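Local coordinates for protein maleylacetoacetate isomerase (Anaeromyxobacter dehalogenans, PDB 4IGJ) that probably isomerises maleylacetoacetate in a glutathione-dependent reaction, as a zeta-class member of the glutathione transferase superfamily, at residues W31-G42 and C188-R199. Sequence-based numbering, arbitrary orientation.
Sequences WRSSSAWRVRLG and CYLVPQLYNARR. With SO4 (sulfate ion), chain C.
This is the domain interface of a glutathione transferase fold, beside the glutathione site. Helix 34-42 of the thioredoxin-like N-terminal domain packs on helix 188-199 of the all-helical C-terminal domain, and Ser34 meets Pro192. The axes of these two segments come within 8.7 Å, their N-to-C directions 140° apart. Pro192 is a knob among Ser34, Trp37, Arg38 and Leu41. Its CG lies over the Trp37 five-membered ring, 3.7 Å from the centroid, a CH-pi contact. Trp37 CG is anti to the backbone N (chi1 -174°), which sends the indole across to the second helix. There its six-membered ring turns an edge, CZ3 foremost, to the face of Tyr195, a T-shaped pair.

Arg38 binds glutathione in this protein. Its CD lies over one face of the Tyr189 ring, a CH-pi contact; the guanidinium turns a face to the CD1/CE1 rim, planes 30° apart. Arg38 NH1 and Tyr189 OH both bond Ser93, another glutathione-binding residue. One water joins Arg38 NE to Tyr189 O. A second links Ser34 OG, Arg38 NH2 and Gln193 OE1.

At the helix N-terminus, Ser34 N and OG hold a sulfate, probably from the crystallisation liquor. Gln132 and Gln135 also bind it; Asn196 ND2 adds a weak bond and also bonds Gln135 OE1.

Arg32 NE donates an in-plane bond to Tyr195 OH, and its NH2 reaches Thr241 O. With an alanine here, Tyr195 OH would probably lose this donor and Thr241 O the bond from NH2. The Arg32 guanidinium lies between Trp31 CH2 on one face and Arg199 on the other, two like charges close together, with Arg199 NE 3.2 Å from Arg32 CZ.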
ATOM      1  N   TRP A  31      20.164   0.974   5.684  1.00 10.95           N
ATOM      2  CA  TRP A  31      19.937   1.415   7.063  1.00 12.32           C
ATOM      3  C   TRP A  31      18.797   2.425   7.162  1.00 10.58           C
ATOM      4  O   TRP A  31      17.985   2.366   8.090  1.00 14.24           O
ATOM      5  CB  TRP A  31      21.230   1.988   7.681  1.00 12.43           C
ATOM      6  CG  TRP A  31      21.668   3.277   7.047  1.00 12.02           C
ATOM      7  CD1 TRP A  31      22.270   3.427   5.836  1.00 15.03           C
ATOM      8  CD2 TRP A  31      21.522   4.594   7.594  1.00 11.93           C
ATOM      9  NE1 TRP A  31      22.515   4.762   5.590  1.00 15.10           N
ATOM     10  CE2 TRP A  31      22.051   5.500   6.647  1.00 10.88           C
ATOM     11  CE3 TRP A  31      20.993   5.097   8.786  1.00 17.85           C
ATOM     12  CZ2 TRP A  31      22.075   6.881   6.859  1.00 12.82           C
ATOM     13  CZ3 TRP A  31      21.022   6.466   9.001  1.00 18.23           C
ATOM     14  CH2 TRP A  31      21.558   7.344   8.038  1.00 14.86           C
ATOM     15  N   ARG A  32      18.699   3.313   6.180  1.00 12.64           N
ATOM     16  CA  ARG A  32      17.741   4.406   6.271  1.00 13.51           C
ATOM     17  C   ARG A  32      16.438   4.189   5.503  1.00 17.31           C
ATOM     18  O   ARG A  32      15.559   5.056   5.516  1.00 18.90           O
ATOM     19  CB  ARG A  32      18.385   5.713   5.828  1.00 17.99           C
ATOM     20  CG  ARG A  32      17.888   6.897   6.615  1.00 22.92           C
ATOM     21  CD  ARG A  32      18.571   8.162   6.162  1.00 22.00           C
ATOM     22  NE  ARG A  32      18.672   9.122   7.251  1.00 31.03           N
ATOM     23  CZ  ARG A  32      19.348  10.261   7.167  1.00 32.96           C
ATOM     24  NH1 ARG A  32      19.398  11.086   8.204  1.00 37.92           N
ATOM     25  NH2 ARG A  32      19.972  10.570   6.042  1.00 27.28           N
ATOM     26  N   SER A  33      16.308   3.047   4.841  1.00 11.33           N
ATOM     27  CA  SER A  33      15.094   2.749   4.065  1.00 10.23           C
ATOM     28  C   SER A  33      13.883   2.536   4.971  1.00  9.21           C
ATOM     29  O   SER A  33      13.881   1.627   5.805  1.00 10.60           O
ATOM     30  CB  SER A  33      15.315   1.486   3.225  1.00 11.14           C
ATOM     31  OG  SER A  33      14.081   0.960   2.755  1.00 12.22           O
ATOM     32  N   SER A  34      12.845   3.357   4.822  0.72 10.18           N
ATOM     33  CA  SER A  34      11.677   3.195   5.686  0.72 11.39           C
ATOM     34  C   SER A  34      10.950   1.892   5.375  0.72 10.36           C
ATOM     35  O   SER A  34      10.437   1.233   6.278  0.72 10.69           O
ATOM     36  CB  SER A  34      10.731   4.403   5.608  0.72 15.56           C
ATOM     37  OG  SER A  34      10.019   4.435   4.388  0.72 12.80           O
ATOM     38  N   SER A  35      10.928   1.504   4.106  1.00  9.73           N
ATOM     39  CA  SER A  35      10.288   0.252   3.743  1.00 11.77           C
ATOM     40  C   SER A  35      11.003  -0.940   4.376  1.00 10.68           C
ATOM     41  O   SER A  35      10.349  -1.861   4.890  1.00 12.09           O
ATOM     42  CB  SER A  35      10.178   0.097   2.227  1.00 13.71           C
ATOM     43  OG  SER A  35       9.443  -1.075   1.905  1.00 29.88           O
ATOM     44  N   ALA A  36      12.335  -0.914   4.376  1.00  9.30           N
ATOM     45  CA  ALA A  36      13.102  -1.995   4.991  1.00 10.27           C
ATOM     46  C   ALA A  36      12.925  -1.984   6.498  1.00 10.37           C
ATOM     47  O   ALA A  36      12.849  -3.040   7.127  1.00  9.43           O
ATOM     48  CB  ALA A  36      14.582  -1.894   4.632  1.00 12.48           C
ATOM     49  N   TRP A  37      12.849  -0.792   7.079  1.00  9.20           N
ATOM     50  CA  TRP A  37      12.654  -0.652   8.514  1.00  7.70           C
ATOM     51  C   TRP A  37      11.357  -1.343   8.961  1.00  8.61           C
ATOM     52  O   TRP A  37      11.337  -2.001   9.999  1.00  8.93           O
ATOM     53  CB  TRP A  37      12.672   0.841   8.862  1.00  9.04           C
ATOM     54  CG  TRP A  37      12.632   1.253  10.311  1.00  7.22           C
ATOM     55  CD1 TRP A  37      12.427   0.472  11.421  1.00  7.40           C
ATOM     56  CD2 TRP A  37      12.796   2.586  10.785  1.00  8.10           C
ATOM     57  NE1 TRP A  37      12.451   1.254  12.551  1.00  8.88           N
ATOM     58  CE2 TRP A  37      12.680   2.558  12.183  1.00  8.74           C
ATOM     59  CE3 TRP A  37      13.031   3.806  10.149  1.00  8.17           C
ATOM     60  CZ2 TRP A  37      12.792   3.714  12.963  1.00  9.26           C
ATOM     61  CZ3 TRP A  37      13.134   4.940  10.908  1.00  8.82           C
ATOM     62  CH2 TRP A  37      13.022   4.896  12.303  1.00  9.68           C
ATOM     63  N   ARG A  38      10.280  -1.203   8.182  1.00  7.86           N
ATOM     64  CA  ARG A  38       9.018  -1.872   8.507  1.00  8.42           C
ATOM     65  C   ARG A  38       9.230  -3.363   8.661  1.00  7.90           C
ATOM     66  O   ARG A  38       8.702  -3.980   9.595  1.00  6.99           O
ATOM     67  CB  ARG A  38       7.968  -1.647   7.419  1.00  7.43           C
ATOM     68  CG  ARG A  38       7.666  -0.180   7.116  1.00  6.21           C
ATOM     69  CD  ARG A  38       7.097  -0.086   5.723  1.00  7.89           C
ATOM     70  NE  ARG A  38       6.794   1.275   5.308  1.00  8.78           N
ATOM     71  CZ  ARG A  38       6.409   1.592   4.075  1.00  8.90           C
ATOM     72  NH1 ARG A  38       6.308   0.650   3.146  1.00  8.00           N
ATOM     73  NH2 ARG A  38       6.148   2.862   3.763  1.00  9.63           N
ATOM     74  N   VAL A  39       9.995  -3.944   7.741  1.00  7.89           N
ATOM     75  CA  VAL A  39      10.261  -5.375   7.780  1.00  7.72           C
ATOM     76  C   VAL A  39      11.161  -5.748   8.960  1.00  7.96           C
ATOM     77  O   VAL A  39      10.907  -6.747   9.645  1.00  8.82           O
ATOM     78  CB  VAL A  39      10.785  -5.893   6.431  1.00  7.95           C
ATOM     79  CG1 VAL A  39      11.081  -7.387   6.501  1.00  9.61           C
ATOM     80  CG2 VAL A  39       9.742  -5.613   5.340  1.00  8.40           C
ATOM     81  N   ARG A  40      12.169  -4.925   9.236  1.00  8.37           N
ATOM     82  CA  ARG A  40      13.016  -5.137  10.409  1.00  8.75           C
ATOM     83  C   ARG A  40      12.182  -5.146  11.686  1.00  8.97           C
ATOM     84  O   ARG A  40      12.446  -5.926  12.599  1.00 10.41           O
ATOM     85  CB  ARG A  40      14.108  -4.065  10.499  1.00  9.02           C
ATOM     86  CG  ARG A  40      15.066  -4.087   9.333  1.00  9.39           C
ATOM     87  CD  ARG A  40      16.355  -3.334   9.654  1.00 10.73           C
ATOM     88  NE  ARG A  40      16.138  -1.925   9.990  1.00  9.59           N
ATOM     89  CZ  ARG A  40      16.320  -0.907   9.151  1.00 10.86           C
ATOM     90  NH1 ARG A  40      16.705  -1.115   7.893  1.00 11.03           N
ATOM     91  NH2 ARG A  40      16.107   0.332   9.579  1.00 10.73           N
ATOM     92  N   LEU A  41      11.173  -4.282  11.752  1.00  8.38           N
ATOM     93  CA  LEU A  41      10.276  -4.259  12.899  1.00  8.64           C
ATOM     94  C   LEU A  41       9.444  -5.535  13.006  1.00  9.39           C
ATOM     95  O   LEU A  41       9.308  -6.097  14.093  1.00  9.63           O
ATOM     96  CB  LEU A  41       9.380  -3.022  12.857  1.00  7.64           C
ATOM     97  CG  LEU A  41      10.125  -1.753  13.272  1.00  7.62           C
ATOM     98  CD1 LEU A  41       9.261  -0.544  12.957  1.00  8.32           C
ATOM     99  CD2 LEU A  41      10.452  -1.814  14.753  1.00 10.22           C
ATOM    100  N   GLY A  42       8.914  -6.013  11.883  1.00  7.78           N
ATOM    101  CA  GLY A  42       8.150  -7.246  11.902  1.00  9.26           C
ATOM    102  C   GLY A  42       9.002  -8.407  12.383  1.00 10.70           C
ATOM    103  O   GLY A  42       8.546  -9.214  13.190  1.00 11.03           O
ATOM    104  N   CYS A 188       4.397  -0.649  12.814  1.00  8.57           N
ATOM    105  CA  CYS A 188       5.529  -0.931  11.933  1.00  8.06           C
ATOM    106  C   CYS A 188       5.620   0.076  10.790  1.00  7.07           C
ATOM    107  O   CYS A 188       6.714   0.341  10.273  1.00  7.93           O
ATOM    108  CB  CYS A 188       5.449  -2.358  11.384  1.00  8.28           C
ATOM    109  SG  CYS A 188       5.578  -3.660  12.662  1.00  9.50           S
ATOM    110  N   TYR A 189       4.473   0.637  10.406  1.00  7.45           N
ATOM    111  CA  TYR A 189       4.402   1.675   9.370  1.00  7.22           C
ATOM    112  C   TYR A 189       4.509   3.090   9.950  1.00  7.29           C
ATOM    113  O   TYR A 189       5.160   3.960   9.363  1.00  8.15           O
ATOM    114  CB  TYR A 189       3.115   1.511   8.530  1.00  7.70           C
ATOM    115  CG  TYR A 189       3.251   0.405   7.514  1.00  7.35           C
ATOM    116  CD1 TYR A 189       3.582   0.690   6.199  1.00  7.44           C
ATOM    117  CD2 TYR A 189       3.100  -0.929   7.885  1.00  8.47           C
ATOM    118  CE1 TYR A 189       3.751  -0.329   5.262  1.00  7.46           C
ATOM    119  CE2 TYR A 189       3.277  -1.948   6.957  1.00  7.71           C
ATOM    120  CZ  TYR A 189       3.602  -1.642   5.659  1.00  6.70           C
ATOM    121  OH  TYR A 189       3.791  -2.644   4.743  1.00  8.65           O
ATOM    122  N   LEU A 190       3.877   3.321  11.096  1.00  7.75           N
ATOM    123  CA  LEU A 190       3.897   4.643  11.727  1.00  9.33           C
ATOM    124  C   LEU A 190       5.303   5.113  12.107  1.00  9.36           C
ATOM    125  O   LEU A 190       5.699   6.243  11.799  1.00  9.87           O
ATOM    126  CB  LEU A 190       3.019   4.642  12.976  1.00  9.35           C
ATOM    127  CG  LEU A 190       3.074   5.948  13.761  1.00 10.79           C
ATOM    128  CD1 LEU A 190       2.480   7.067  12.942  1.00 13.41           C
ATOM    129  CD2 LEU A 190       2.321   5.776  15.062  1.00 14.89           C
ATOM    130  N   VAL A 191       6.057   4.245  12.771  1.00  7.73           N
ATOM    131  CA  VAL A 191       7.328   4.655  13.353  1.00  8.87           C
ATOM    132  C   VAL A 191       8.345   5.139  12.307  1.00  9.00           C
ATOM    133  O   VAL A 191       8.902   6.222  12.451  1.00  8.98           O
ATOM    134  CB  VAL A 191       7.869   3.574  14.312  1.00  7.77           C
ATOM    135  CG1 VAL A 191       9.331   3.834  14.662  1.00  8.91           C
ATOM    136  CG2 VAL A 191       7.019   3.544  15.579  1.00 10.38           C
ATOM    137  N   PRO A 192       8.552   4.382  11.225  1.00  7.38           N
ATOM    138  CA  PRO A 192       9.493   4.893  10.224  1.00  8.24           C
ATOM    139  C   PRO A 192       8.996   6.166   9.535  1.00  7.96           C
ATOM    140  O   PRO A 192       9.812   7.005   9.137  1.00 10.42           O
ATOM    141  CB  PRO A 192       9.611   3.726   9.238  1.00  6.35           C
ATOM    142  CG  PRO A 192       9.312   2.508  10.087  1.00  7.37           C
ATOM    143  CD  PRO A 192       8.179   2.980  10.953  1.00  7.55           C
ATOM    144  N   GLN A 193       7.680   6.327   9.412  1.00  7.54           N
ATOM    145  CA  GLN A 193       7.145   7.504   8.742  1.00  8.10           C
ATOM    146  C   GLN A 193       7.370   8.759   9.581  1.00 10.07           C
ATOM    147  O   GLN A 193       7.656   9.828   9.035  1.00 11.03           O
ATOM    148  CB  GLN A 193       5.657   7.321   8.413  1.00  9.73           C
ATOM    149  CG  GLN A 193       5.093   8.432   7.525  1.00 12.04           C
ATOM    150  CD  GLN A 193       5.802   8.499   6.195  1.00 12.59           C
ATOM    151  OE1 GLN A 193       5.589   7.650   5.331  1.00 16.00           O
ATOM    152  NE2 GLN A 193       6.672   9.495   6.020  1.00 13.72           N
ATOM    153  N   LEU A 194       7.262   8.628  10.902  1.00 10.21           N
ATOM    154  CA  LEU A 194       7.523   9.765  11.793  1.00  9.22           C
ATOM    155  C   LEU A 194       8.997  10.155  11.759  1.00 11.23           C
ATOM    156  O   LEU A 194       9.322  11.341  11.805  1.00 12.25           O
ATOM    157  CB  LEU A 194       7.087   9.456  13.225  1.00  9.73           C
ATOM    158  CG  LEU A 194       5.588   9.333  13.456  1.00 11.34           C
ATOM    159  CD1 LEU A 194       5.331   8.840  14.865  1.00 13.49           C
ATOM    160  CD2 LEU A 194       4.893  10.668  13.212  1.00 17.01           C
ATOM    161  N   TYR A 195       9.886   9.174  11.649  1.00  8.95           N
ATOM    162  CA  TYR A 195      11.306   9.463  11.481  1.00 11.22           C
ATOM    163  C   TYR A 195      11.524  10.270  10.195  1.00 12.47           C
ATOM    164  O   TYR A 195      12.299  11.232  10.179  1.00 12.16           O
ATOM    165  CB  TYR A 195      12.090   8.151  11.457  1.00 12.40           C
ATOM    166  CG  TYR A 195      13.564   8.227  11.078  1.00 11.63           C
ATOM    167  CD1 TYR A 195      14.557   8.159  12.047  1.00 16.46           C
ATOM    168  CD2 TYR A 195      13.957   8.290   9.746  1.00 12.35           C
ATOM    169  CE1 TYR A 195      15.905   8.194  11.683  1.00 13.37           C
ATOM    170  CE2 TYR A 195      15.287   8.331   9.384  1.00 16.65           C
ATOM    171  CZ  TYR A 195      16.254   8.278  10.352  1.00 15.51           C
ATOM    172  OH  TYR A 195      17.584   8.308   9.971  1.00 20.77           O
ATOM    173  N   ASN A 196      10.842   9.905   9.116  1.00  9.88           N
ATOM    174  CA  ASN A 196      10.991  10.656   7.873  1.00 12.26           C
ATOM    175  C   ASN A 196      10.416  12.066   7.987  1.00 13.01           C
ATOM    176  O   ASN A 196      10.986  13.012   7.441  1.00 11.03           O
ATOM    177  CB  ASN A 196      10.379   9.885   6.695  1.00 13.12           C
ATOM    178  CG  ASN A 196      11.276   8.766   6.199  1.00 18.40           C
ATOM    179  OD1 ASN A 196      12.310   8.472   6.790  1.00 18.99           O
ATOM    180  ND2 ASN A 196      10.864   8.120   5.112  1.00 24.46           N
ATOM    181  N   ALA A 197       9.309  12.208   8.711  1.00 11.24           N
ATOM    182  CA  ALA A 197       8.719  13.515   8.982  1.00 12.09           C
ATOM    183  C   ALA A 197       9.748  14.424   9.641  1.00 13.68           C
ATOM    184  O   ALA A 197       9.916  15.577   9.234  1.00 15.96           O
ATOM    185  CB  ALA A 197       7.494  13.387   9.868  1.00 12.73           C
ATOM    186  N   ARG A 198      10.446  13.899  10.644  1.00 12.23           N
ATOM    187  CA  ARG A 198      11.467  14.676  11.348  1.00 14.59           C
ATOM    188  C   ARG A 198      12.611  15.041  10.411  1.00 17.57           C
ATOM    189  O   ARG A 198      13.062  16.184  10.395  1.00 17.60           O
ATOM    190  CB  ARG A 198      11.979  13.917  12.578  1.00 13.98           C
ATOM    191  CG  ARG A 198      10.935  13.774  13.672  1.00 16.23           C
ATOM    192  CD  ARG A 198      11.475  13.070  14.901  1.00 18.46           C
ATOM    193  NE  ARG A 198      10.388  12.631  15.770  1.00 26.32           N
ATOM    194  CZ  ARG A 198       9.942  11.379  15.831  1.00 20.99           C
ATOM    195  NH1 ARG A 198      10.512  10.437  15.095  1.00 22.27           N
ATOM    196  NH2 ARG A 198       8.939  11.070  16.645  1.00 26.22           N
ATOM    197  N   ARG A 199      13.057  14.078   9.612  1.00 13.97           N
ATOM    198  CA  ARG A 199      14.120  14.281   8.632  1.00 16.57           C
ATOM    199  C   ARG A 199      13.824  15.511   7.770  1.00 16.33           C
ATOM    200  O   ARG A 199      14.718  16.318   7.489  1.00 22.36           O
ATOM    201  CB  ARG A 199      14.223  13.036   7.751  1.00 19.92           C
ATOM    202  CG  ARG A 199      15.390  12.991   6.796  1.00 24.28           C
ATOM    203  CD  ARG A 199      15.731  11.531   6.502  1.00 37.37           C
ATOM    204  NE  ARG A 199      16.854  11.382   5.586  1.00 42.51           N
ATOM    205  CZ  ARG A 199      16.737  11.368   4.262  1.00 45.89           C
ATOM    206  NH1 ARG A 199      15.544  11.502   3.691  1.00 49.11           N
ATOM    207  NH2 ARG A 199      17.814  11.227   3.507  1.00 48.79           N
TER
HETATM  208  S   SO4 C 301      12.296   6.428   2.252  1.00 18.79           S
HETATM  209  O1  SO4 C 301      12.640   7.805   2.555  1.00 32.06           O
HETATM  210  O2  SO4 C 301      10.866   6.235   2.472  1.00 21.01           O
HETATM  211  O3  SO4 C 301      13.071   5.564   3.127  1.00 27.78           O
HETATM  212  O4  SO4 C 301      12.645   6.135   0.872  1.00 27.77           O
HETATM  213  O   HOH W   1       7.258   5.212   5.351  1.00 13.10           O
HETATM  214  O   HOH W   2       6.798   3.356   7.257  1.00 10.42           O